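Local coordinates for cupin type-2 domain-containing protein (Ralstonia eutropha, PDB 2OPK) that is of unknown function but belongs to the cupin family and may be a mannose-6-phosphate isomerase, at residues Leu9-Val15 against Pro101-Leu105; Asp54-Val60 against Pro79-Val85; Val60-Ala64 against Asp97-Thr102. One frame throughout, in Å; residues are numbered along the deposited sequence.

Contact 1: Leu9-Val15 against Pro101-Leu105; sequences LFADVPV and PTVWL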
loop_
_atom_site.group_PDB
_atom_site.type_symbol
_atom_site.label_atom_id
_atom_site.label_comp_id
_atom_site.label_asym_id
_atom_site.label_seq_id
_atom_site.Cartn_x
_atom_site.Cartn_y
_atom_site.Cartn_z
ATOM N N LEU B 9 -2.710 -9.039 3.806
ATOM C CA LEU B 9 -3.310 -7.945 4.576
ATOM C C LEU B 9 -4.677 -8.294 5.174
ATOM O O LEU B 9 -5.080 -7.694 6.157
ATOM C CB LEU B 9 -3.454 -6.718 3.698
ATOM C CG LEU B 9 -2.973 -5.435 4.338
ATOM C CD1 LEU B 9 -1.459 -5.453 4.617
ATOM C CD2 LEU B 9 -3.316 -4.292 3.417
ATOM N N PHE B 10 -5.373 -9.272 4.601
ATOM C CA PHE B 10 -6.709 -9.697 5.090
ATOM C C PHE B 10 -6.722 -10.930 6.023
ATOM O O PHE B 10 -7.775 -11.328 6.503
ATOM C CB PHE B 10 -7.647 -9.927 3.908
ATOM C CG PHE B 10 -7.598 -8.823 2.891
ATOM C CD1 PHE B 10 -7.930 -7.527 3.244
ATOM C CD2 PHE B 10 -7.209 -9.084 1.584
ATOM C CE1 PHE B 10 -7.859 -6.510 2.320
ATOM C CE2 PHE B 10 -7.165 -8.073 0.642
ATOM C CZ PHE B 10 -7.479 -6.784 1.020
ATOM N N ALA B 11 -5.550 -11.484 6.305
ATOM C CA ALA B 11 -5.370 -12.661 7.153
ATOM C C ALA B 11 -5.283 -12.239 8.609
ATOM O O ALA B 11 -4.780 -11.177 8.889
ATOM C CB ALA B 11 -4.037 -13.420 6.734
ATOM N N ASP B 12 -5.790 -13.059 9.525
ATOM C CA ASP B 12 -5.694 -12.798 10.966
ATOM C C ASP B 12 -6.234 -11.426 11.361
ATOM O O ASP B 12 -5.605 -10.718 12.147
ATOM C CB ASP B 12 -4.236 -12.936 11.453
ATOM C CG ASP B 12 -3.598 -14.253 11.012
ATOM O OD1 ASP B 12 -4.275 -15.295 11.155
ATOM O OD2 ASP B 12 -2.420 -14.254 10.551
ATOM N N VAL B 13 -7.420 -11.094 10.855
ATOM C CA VAL B 13 -8.074 -9.817 11.107
ATOM C C VAL B 13 -9.187 -10.026 12.155
ATOM O O VAL B 13 -10.208 -10.648 11.845
ATOM C CB VAL B 13 -8.711 -9.265 9.810
ATOM C CG1 VAL B 13 -9.649 -8.092 10.109
ATOM C CG2 VAL B 13 -7.650 -8.889 8.809
ATOM N N PRO B 14 -9.006 -9.496 13.388
ATOM C CA PRO B 14 -10.060 -9.623 14.407
ATOM C C PRO B 14 -11.309 -8.827 14.082
ATOM O O PRO B 14 -11.224 -7.615 13.897
ATOM C CB PRO B 14 -9.404 -9.054 15.668
ATOM C CG PRO B 14 -7.942 -9.030 15.403
ATOM C CD PRO B 14 -7.840 -8.773 13.924
ATOM N N VAL B 15 -12.443 -9.503 13.996
ATOM C CA VAL B 15 -13.738 -8.875 13.706
ATOM C C VAL B 15 -14.379 -8.466 15.030
ATOM O O VAL B 15 -14.495 -9.279 15.930
ATOM C CB VAL B 15 -14.677 -9.867 12.995
ATOM C CG1 VAL B 15 -16.027 -9.255 12.797
ATOM C CG2 VAL B 15 -14.084 -10.298 11.648
ATOM N N PRO B 101 -14.915 -5.289 9.197
ATOM C CA PRO B 101 -13.624 -4.615 9.386
ATOM C C PRO B 101 -13.191 -3.717 8.227
ATOM O O PRO B 101 -13.483 -3.988 7.063
ATOM C CB PRO B 101 -12.622 -5.785 9.576
ATOM C CG PRO B 101 -13.407 -6.919 9.997
ATOM C CD PRO B 101 -14.800 -6.755 9.360
ATOM N N THR B 102 -12.513 -2.634 8.577
ATOM C CA THR B 102 -11.887 -1.758 7.632
ATOM C C THR B 102 -10.379 -1.976 7.831
ATOM O O THR B 102 -9.842 -1.726 8.920
ATOM C CB THR B 102 -12.284 -0.297 7.846
ATOM O OG1 THR B 102 -13.678 -0.136 7.590
ATOM C CG2 THR B 102 -11.535 0.615 6.895
ATOM N N VAL B 103 -9.730 -2.504 6.800
ATOM C CA VAL B 103 -8.282 -2.716 6.820
ATOM C C VAL B 103 -7.616 -1.658 5.972
ATOM O O VAL B 103 -8.001 -1.454 4.808
ATOM C CB VAL B 103 -7.884 -4.135 6.266
ATOM C CG1 VAL B 103 -6.371 -4.309 6.291
ATOM C CG2 VAL B 103 -8.598 -5.240 7.060
ATOM N N TRP B 104 -6.613 -1.002 6.546
ATOM C CA TRP B 104 -5.869 0.078 5.888
ATOM C C TRP B 104 -4.416 -0.307 5.741
ATOM O O TRP B 104 -3.912 -1.143 6.487
ATOM C CB TRP B 104 -5.823 1.325 6.730
ATOM C CG TRP B 104 -7.091 1.815 7.375
ATOM C CD1 TRP B 104 -7.774 1.224 8.370
ATOM C CD2 TRP B 104 -7.777 3.043 7.085
ATOM N NE1 TRP B 104 -8.853 1.994 8.730
ATOM C CE2 TRP B 104 -8.883 3.115 7.948
ATOM C CE3 TRP B 104 -7.570 4.076 6.165
ATOM C CZ2 TRP B 104 -9.767 4.201 7.943
ATOM C CZ3 TRP B 104 -8.429 5.158 6.159
ATOM C CH2 TRP B 104 -9.525 5.211 7.028
ATOM N N LEU B 105 -3.756 0.354 4.797
ATOM C CA LEU B 105 -2.305 0.270 4.631
ATOM C C LEU B 105 -1.815 1.680 4.796
ATOM O O LEU B 105 -2.329 2.596 4.138
ATOM C CB LEU B 105 -1.941 -0.246 3.242
ATOM C CG LEU B 105 -0.443 -0.446 3.001
ATOM C CD1 LEU B 105 0.126 -1.587 3.859
ATOM C CD2 LEU B 105 -0.234 -0.738 1.543
#
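Val103 sends its two methyls into the loop Leu9-Val15, one on each side of Phe10 along the chain: CG1 goes to Leu9 and CG2 to Val13. With CG1 anti to the backbone N (chi1 179°), this methyl touches both the carbonyl oxygen and the branching carbon of Leu9, 3.6 Å from Leu9 O and 4.1 Å from Leu9 CG, the two side chains crossing at a slant. Its partner CG2 meets Val13 CG2 tip to tip at 4.2 Å. Val13 then uses its other methyl on the proline before the strand. CG1, anti to the backbone N at chi1 168°, passes obliquely over to Pro101 and stands 3.8 Å from Pro101 CB. Further along the strand, Leu9 CD1 and Leu105 CD1 approach to 4.2 Å. The side-chain pairs across the contact are all apolar, and the Leu9 carbonyl is bonded by Arg35 NH1.

Phe10 makes the loose contact. It only brushes Val103, whose CG2 sits near the ring plane at its edge, 4.5 Å from Phe10 CD1; Gly80 of the second subunit packs on Phe10 as well. At the solvent-exposed end, Val15 makes a single close touch, CG2 against Pro101 CG at 3.8 Å.

The loop thus crosses one face of the sheet, over strand 102-109; Trp104 points to the other face, towards strand 64-68. Val13 also packs on Arg35 and Ile37 of strand 31-38, Phe10 leans on Val60 and Ser61 of strand 54-61, and Leu9 meets Leu25 of strand 21-28.

Contact 2: Asp54-Val60 against Pro79-Val85; sequences DEWVMVV and PGDWLHV
Glu55 and Val57 exchange paired backbone hydrogen bonds with Val85 and Leu83, making an antiparallel ladder at one edge of the larger sheet in this cupin beta-barrel. Gly80 N continues it to Val59 O at 2.8 Å. Trp56, Met58, Trp82 and His84 share one face, and the second subunit packs on it; Glu55, Val57, Leu83 and Val85 occupy the other. A strand of that subunit also pairs with Asp81-His84, so the sheet runs on across the interface.

Trp82 can be followed outwards. Its CB lies 3.4 Å from Trp56 CZ2 and 3.8 Å from Met58 CB. A chi1 of 56° places CG between the backbone N and the carbonyl carbon, which swings the indole across Trp56, and CG is 3.6 Å from Trp56 CZ2. Further out, CD2 and then CE3 meet Trp56 NE1, the latter at 3.3 Å. CZ3 is the last atom near that nitrogen. The five-membered ring of Trp56 and the six-membered ring of Trp82 lie obliquely, their planes 31° apart.

At the far end, Asp54 OD2 also takes a salt bridge from Arg28 of the second subunit; His84 NE2 donates to it at 2.7 Å, the oxygen close to the imidazole plane but the nitrogen well above the carboxylate plane.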
loop_
_atom_site.group_PDB
_atom_site.type_symbol
_atom_site.label_atom_id
_atom_site.label_comp_id
_atom_site.label_asym_id
_atom_site.label_seq_id
_atom_site.Cartn_x
_atom_site.Cartn_y
_atom_site.Cartn_z
ATOM N N ASP B 54 5.342 12.614 7.013
ATOM C CA ASP B 54 4.251 12.500 6.036
ATOM C C ASP B 54 3.589 11.155 6.292
ATOM O O ASP B 54 4.229 10.252 6.818
ATOM C CB ASP B 54 4.785 12.491 4.610
ATOM C CG ASP B 54 5.029 13.870 4.059
ATOM O OD1 ASP B 54 5.148 14.853 4.820
ATOM O OD2 ASP B 54 5.054 13.952 2.825
ATOM N N GLU B 55 2.320 11.038 5.931
ATOM C CA GLU B 55 1.586 9.772 5.948
ATOM C C GLU B 55 0.890 9.592 4.607
ATOM O O GLU B 55 0.381 10.567 4.028
ATOM C CB GLU B 55 0.558 9.730 7.083
ATOM C CG GLU B 55 -0.167 8.372 7.183
ATOM C CD GLU B 55 -1.172 8.270 8.322
ATOM O OE1 GLU B 55 -1.217 9.200 9.180
ATOM O OE2 GLU B 55 -1.916 7.244 8.359
ATOM N N TRP B 56 0.910 8.360 4.101
ATOM C CA TRP B 56 0.206 7.955 2.890
ATOM C C TRP B 56 -0.656 6.801 3.385
ATOM O O TRP B 56 -0.142 5.863 3.978
ATOM C CB TRP B 56 1.195 7.513 1.791
ATOM C CG TRP B 56 0.471 7.078 0.532
ATOM C CD1 TRP B 56 0.130 7.862 -0.524
ATOM C CD2 TRP B 56 -0.053 5.776 0.243
ATOM N NE1 TRP B 56 -0.576 7.124 -1.459
ATOM C CE2 TRP B 56 -0.710 5.851 -1.003
ATOM C CE3 TRP B 56 -0.023 4.547 0.909
ATOM C CZ2 TRP B 56 -1.330 4.769 -1.574
ATOM C CZ3 TRP B 56 -0.641 3.466 0.320
ATOM C CH2 TRP B 56 -1.278 3.582 -0.896
ATOM N N VAL B 57 -1.959 6.866 3.187
ATOM C CA VAL B 57 -2.856 5.868 3.785
ATOM C C VAL B 57 -3.954 5.507 2.818
ATOM O O VAL B 57 -4.512 6.380 2.154
ATOM C CB VAL B 57 -3.438 6.370 5.148
ATOM C CG1 VAL B 57 -4.234 7.705 4.999
ATOM C CG2 VAL B 57 -4.282 5.312 5.805
HETATM N N MSE B 58 -4.254 4.213 2.738
HETATM C CA MSE B 58 -5.251 3.704 1.829
HETATM C C MSE B 58 -6.185 2.701 2.486
HETATM O O MSE B 58 -5.753 1.862 3.267
HETATM C CB MSE B 58 -4.555 2.997 0.657
HETATM C CG MSE B 58 -5.493 2.574 -0.491
HETATM SE SE MSE B 58 -4.510 1.710 -1.977
HETATM C CE MSE B 58 -3.634 0.489 -1.007
ATOM N N VAL B 59 -7.453 2.759 2.095
ATOM C CA VAL B 59 -8.454 1.750 2.515
ATOM C C VAL B 59 -8.307 0.595 1.561
ATOM O O VAL B 59 -8.366 0.788 0.357
ATOM C CB VAL B 59 -9.888 2.284 2.434
ATOM C CG1 VAL B 59 -10.871 1.196 2.811
ATOM C CG2 VAL B 59 -10.050 3.539 3.341
ATOM N N VAL B 60 -8.101 -0.598 2.102
ATOM C CA VAL B 60 -7.928 -1.810 1.300
ATOM C C VAL B 60 -9.176 -2.699 1.357
ATOM O O VAL B 60 -9.488 -3.414 0.388
ATOM C CB VAL B 60 -6.658 -2.574 1.759
ATOM C CG1 VAL B 60 -6.296 -3.611 0.782
ATOM C CG2 VAL B 60 -5.483 -1.630 1.839
ATOM N N PRO B 79 -12.473 0.993 -0.804
ATOM C CA PRO B 79 -11.252 0.240 -1.139
ATOM C C PRO B 79 -10.575 0.815 -2.377
ATOM O O PRO B 79 -11.245 1.089 -3.381
ATOM C CB PRO B 79 -11.787 -1.173 -1.401
ATOM C CG PRO B 79 -12.964 -1.272 -0.491
ATOM C CD PRO B 79 -13.619 0.080 -0.621
ATOM N N GLY B 80 -9.275 1.060 -2.281
ATOM C CA GLY B 80 -8.516 1.698 -3.351
ATOM C C GLY B 80 -8.279 3.193 -3.184
ATOM O O GLY B 80 -7.351 3.721 -3.763
ATOM N N ASP B 81 -9.130 3.883 -2.428
ATOM C CA ASP B 81 -8.919 5.306 -2.132
ATOM C C ASP B 81 -7.779 5.491 -1.154
ATOM O O ASP B 81 -7.709 4.814 -0.115
ATOM C CB ASP B 81 -10.176 5.980 -1.571
ATOM C CG ASP B 81 -11.274 6.123 -2.614
ATOM O OD1 ASP B 81 -10.991 6.583 -3.738
ATOM O OD2 ASP B 81 -12.438 5.816 -2.299
ATOM N N TRP B 82 -6.902 6.423 -1.502
ATOM C CA TRP B 82 -5.735 6.762 -0.716
ATOM C C TRP B 82 -5.632 8.271 -0.517
ATOM O O TRP B 82 -6.225 9.074 -1.256
ATOM C CB TRP B 82 -4.437 6.220 -1.373
ATOM C CG TRP B 82 -4.189 6.664 -2.796
ATOM C CD1 TRP B 82 -4.470 5.958 -3.943
ATOM C CD2 TRP B 82 -3.550 7.893 -3.225
ATOM N NE1 TRP B 82 -4.065 6.686 -5.052
ATOM C CE2 TRP B 82 -3.502 7.871 -4.637
ATOM C CE3 TRP B 82 -3.026 9.016 -2.548
ATOM C CZ2 TRP B 82 -2.966 8.936 -5.383
ATOM C CZ3 TRP B 82 -2.488 10.074 -3.297
ATOM C CH2 TRP B 82 -2.464 10.019 -4.695
ATOM N N LEU B 83 -4.865 8.645 0.502
ATOM C CA LEU B 83 -4.687 10.029 0.884
ATOM C C LEU B 83 -3.260 10.276 1.328
ATOM O O LEU B 83 -2.719 9.519 2.125
ATOM C CB LEU B 83 -5.645 10.365 2.024
ATOM C CG LEU B 83 -5.515 11.719 2.740
ATOM C CD1 LEU B 83 -5.902 12.865 1.820
ATOM C CD2 LEU B 83 -6.392 11.699 3.988
ATOM N N HIS B 84 -2.653 11.339 0.812
ATOM C CA HIS B 84 -1.353 11.756 1.293
ATOM C C HIS B 84 -1.582 12.928 2.257
ATOM O O HIS B 84 -2.168 13.935 1.882
ATOM C CB HIS B 84 -0.425 12.147 0.153
ATOM C CG HIS B 84 0.822 12.839 0.614
ATOM N ND1 HIS B 84 1.256 14.032 0.081
ATOM C CD2 HIS B 84 1.707 12.517 1.589
ATOM C CE1 HIS B 84 2.364 14.405 0.701
ATOM N NE2 HIS B 84 2.649 13.511 1.633
ATOM N N VAL B 85 -1.144 12.758 3.495
ATOM C CA VAL B 85 -1.237 13.775 4.538
ATOM C C VAL B 85 0.177 14.292 4.844
ATOM O O VAL B 85 0.920 13.631 5.580
ATOM C CB VAL B 85 -1.852 13.195 5.828
ATOM C CG1 VAL B 85 -1.884 14.238 6.930
ATOM C CG2 VAL B 85 -3.265 12.689 5.554
#

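Contact 3: Val60-Ala64 against Asp97-Thr102; sequences VSGSA and DGGEPT
Gly62 and Thr102 bring their CA atoms to 4.0 Å of each other where the chain leaves strand 54-61, and Ser63 and Asp97 follow at 5.0 Å. Just before this, Val60 and Ser61 both face Val103, a classic beta bulge. The chain then turns through Gly62 at a positive phi of 75°. Having no side chain, Gly62 can press its CA up to the opposite loop, 3.5 Å from Pro101 O and near Thr102 OG1. One backbone bond ties the two loops: Asp97 N donates to Ser63 O at 2.8 Å, arriving from above the carbonyl plane. The Thr102 hydroxyl approaches the same oxygen at 3.0 Å and probably donates to it, although its proton has another acceptor within reach. Ser63 O is therefore approached by both the first and the last residue of Asp97-Thr102.

A side-chain bond joins Ser63 to Asp97. Ser63 OG donates to Asp97 OD2 over 2.7 Å, meeting the carboxylate on its anti side and 31° out of its plane. Asp97 CG lies roughly anti to the backbone N (chi1 -159°), which carries the carboxylate toward Ser63. While OD2 meets the serine, OD1 serves its own loop: it takes Gly99 N at 2.8 Å, nearly along the C-O axis, and Glu100 N in a weak bond. One oxygen thus bonds across the contact and the other within Asp97-Thr102. Glu100 only skirts the contact, a loose approach with Glu100 CD 4.2 Å from Gly62 CA.

The bond from Gly99 N back to Asp97 OD1 defines an Asx turn; it shapes the connection between strands 91-96 and 102-109, which here joins the two sheets of the cupin barrel.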
loop_
_atom_site.group_PDB
_atom_site.type_symbol
_atom_site.label_atom_id
_atom_site.label_comp_id
_atom_site.label_asym_id
_atom_site.label_seq_id
_atom_site.Cartn_x
_atom_site.Cartn_y
_atom_site.Cartn_z
ATOM N N VAL B 60 -8.101 -0.598 2.102
ATOM C CA VAL B 60 -7.928 -1.810 1.300
ATOM C C VAL B 60 -9.176 -2.699 1.357
ATOM O O VAL B 60 -9.488 -3.414 0.388
ATOM C CB VAL B 60 -6.658 -2.574 1.759
ATOM C CG1 VAL B 60 -6.296 -3.611 0.782
ATOM C CG2 VAL B 60 -5.483 -1.630 1.839
ATOM N N SER B 61 -9.869 -2.673 2.492
ATOM C CA SER B 61 -11.146 -3.339 2.644
ATOM C C SER B 61 -11.995 -2.524 3.591
ATOM O O SER B 61 -11.478 -1.703 4.339
ATOM C CB SER B 61 -11.013 -4.770 3.168
ATOM O OG SER B 61 -10.376 -4.780 4.435
ATOM N N GLY B 62 -13.314 -2.743 3.547
ATOM C CA GLY B 62 -14.226 -1.907 4.338
ATOM C C GLY B 62 -14.404 -0.521 3.733
ATOM O O GLY B 62 -14.475 -0.378 2.522
ATOM N N SER B 63 -14.584 0.482 4.574
ATOM C CA SER B 63 -14.873 1.841 4.112
ATOM C C SER B 63 -14.674 2.826 5.250
ATOM O O SER B 63 -14.685 2.442 6.424
ATOM C CB SER B 63 -16.309 1.993 3.561
ATOM O OG SER B 63 -17.294 1.764 4.554
ATOM N N ALA B 64 -14.532 4.096 4.893
ATOM C CA ALA B 64 -14.267 5.136 5.872
ATOM C C ALA B 64 -14.554 6.536 5.345
ATOM O O ALA B 64 -14.874 6.747 4.175
ATOM C CB ALA B 64 -12.748 5.047 6.321
ATOM N N ASP B 97 -16.411 1.738 8.525
ATOM C CA ASP B 97 -17.495 0.824 8.210
ATOM C C ASP B 97 -18.077 0.183 9.469
ATOM O O ASP B 97 -17.335 -0.373 10.320
ATOM C CB ASP B 97 -16.993 -0.260 7.242
ATOM C CG ASP B 97 -18.100 -0.930 6.474
ATOM O OD1 ASP B 97 -18.926 -1.645 7.090
ATOM O OD2 ASP B 97 -18.117 -0.765 5.235
ATOM N N GLY B 98 -19.402 0.276 9.591
ATOM C CA GLY B 98 -20.134 -0.306 10.734
ATOM C C GLY B 98 -20.545 -1.774 10.605
ATOM O O GLY B 98 -21.090 -2.350 11.545
ATOM N N GLY B 99 -20.284 -2.373 9.452
ATOM C CA GLY B 99 -20.706 -3.718 9.164
ATOM C C GLY B 99 -19.615 -4.726 9.001
ATOM O O GLY B 99 -19.886 -5.915 9.045
ATOM N N GLU B 100 -18.387 -4.270 8.779
ATOM C CA GLU B 100 -17.265 -5.179 8.626
ATOM C C GLU B 100 -15.974 -4.483 8.983
ATOM O O GLU B 100 -15.929 -3.237 9.108
ATOM C CB GLU B 100 -17.165 -5.679 7.200
ATOM C CG GLU B 100 -16.927 -4.593 6.150
ATOM C CD GLU B 100 -16.826 -5.168 4.727
ATOM O OE1 GLU B 100 -16.125 -6.180 4.544
ATOM O OE2 GLU B 100 -17.407 -4.596 3.800
ATOM N N PRO B 101 -14.915 -5.289 9.197
ATOM C CA PRO B 101 -13.624 -4.615 9.386
ATOM C C PRO B 101 -13.191 -3.717 8.227
ATOM O O PRO B 101 -13.483 -3.988 7.063
ATOM C CB PRO B 101 -12.622 -5.785 9.576
ATOM C CG PRO B 101 -13.407 -6.919 9.997
ATOM C CD PRO B 101 -14.800 -6.755 9.360
ATOM N N THR B 102 -12.513 -2.634 8.577
ATOM C CA THR B 102 -11.887 -1.758 7.632
ATOM C C THR B 102 -10.379 -1.976 7.831
ATOM O O THR B 102 -9.842 -1.726 8.920
ATOM C CB THR B 102 -12.284 -0.297 7.846
ATOM O OG1 THR B 102 -13.678 -0.136 7.590
ATOM C CG2 THR B 102 -11.535 0.615 6.895
#

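Overall arrangement
Contacts 1 and 3 are neighbours, centres about 9 Å apart, and share Pro101 and Thr102; the centre of contact 2 lies about 15 Å from that of contact 1 and 14 Å from that of contact 3, which it meets at Val60. Strand 54-61 joins all three: Val103 O of contact 1 probably accepts from Val60 N at 2.8 Å, and Leu105 O from Met58 N at 2.9 Å. Contacts 1 and 2 both reach the second subunit, whereas contact 3 touches no other chain. Unidentified bound molecules, probably from the crystallisation liquor, lie about 3 Å from the Trp104 side chain and about 5 Å from that of Glu55, so contacts 1 and 2 may border a pocket within the barrel.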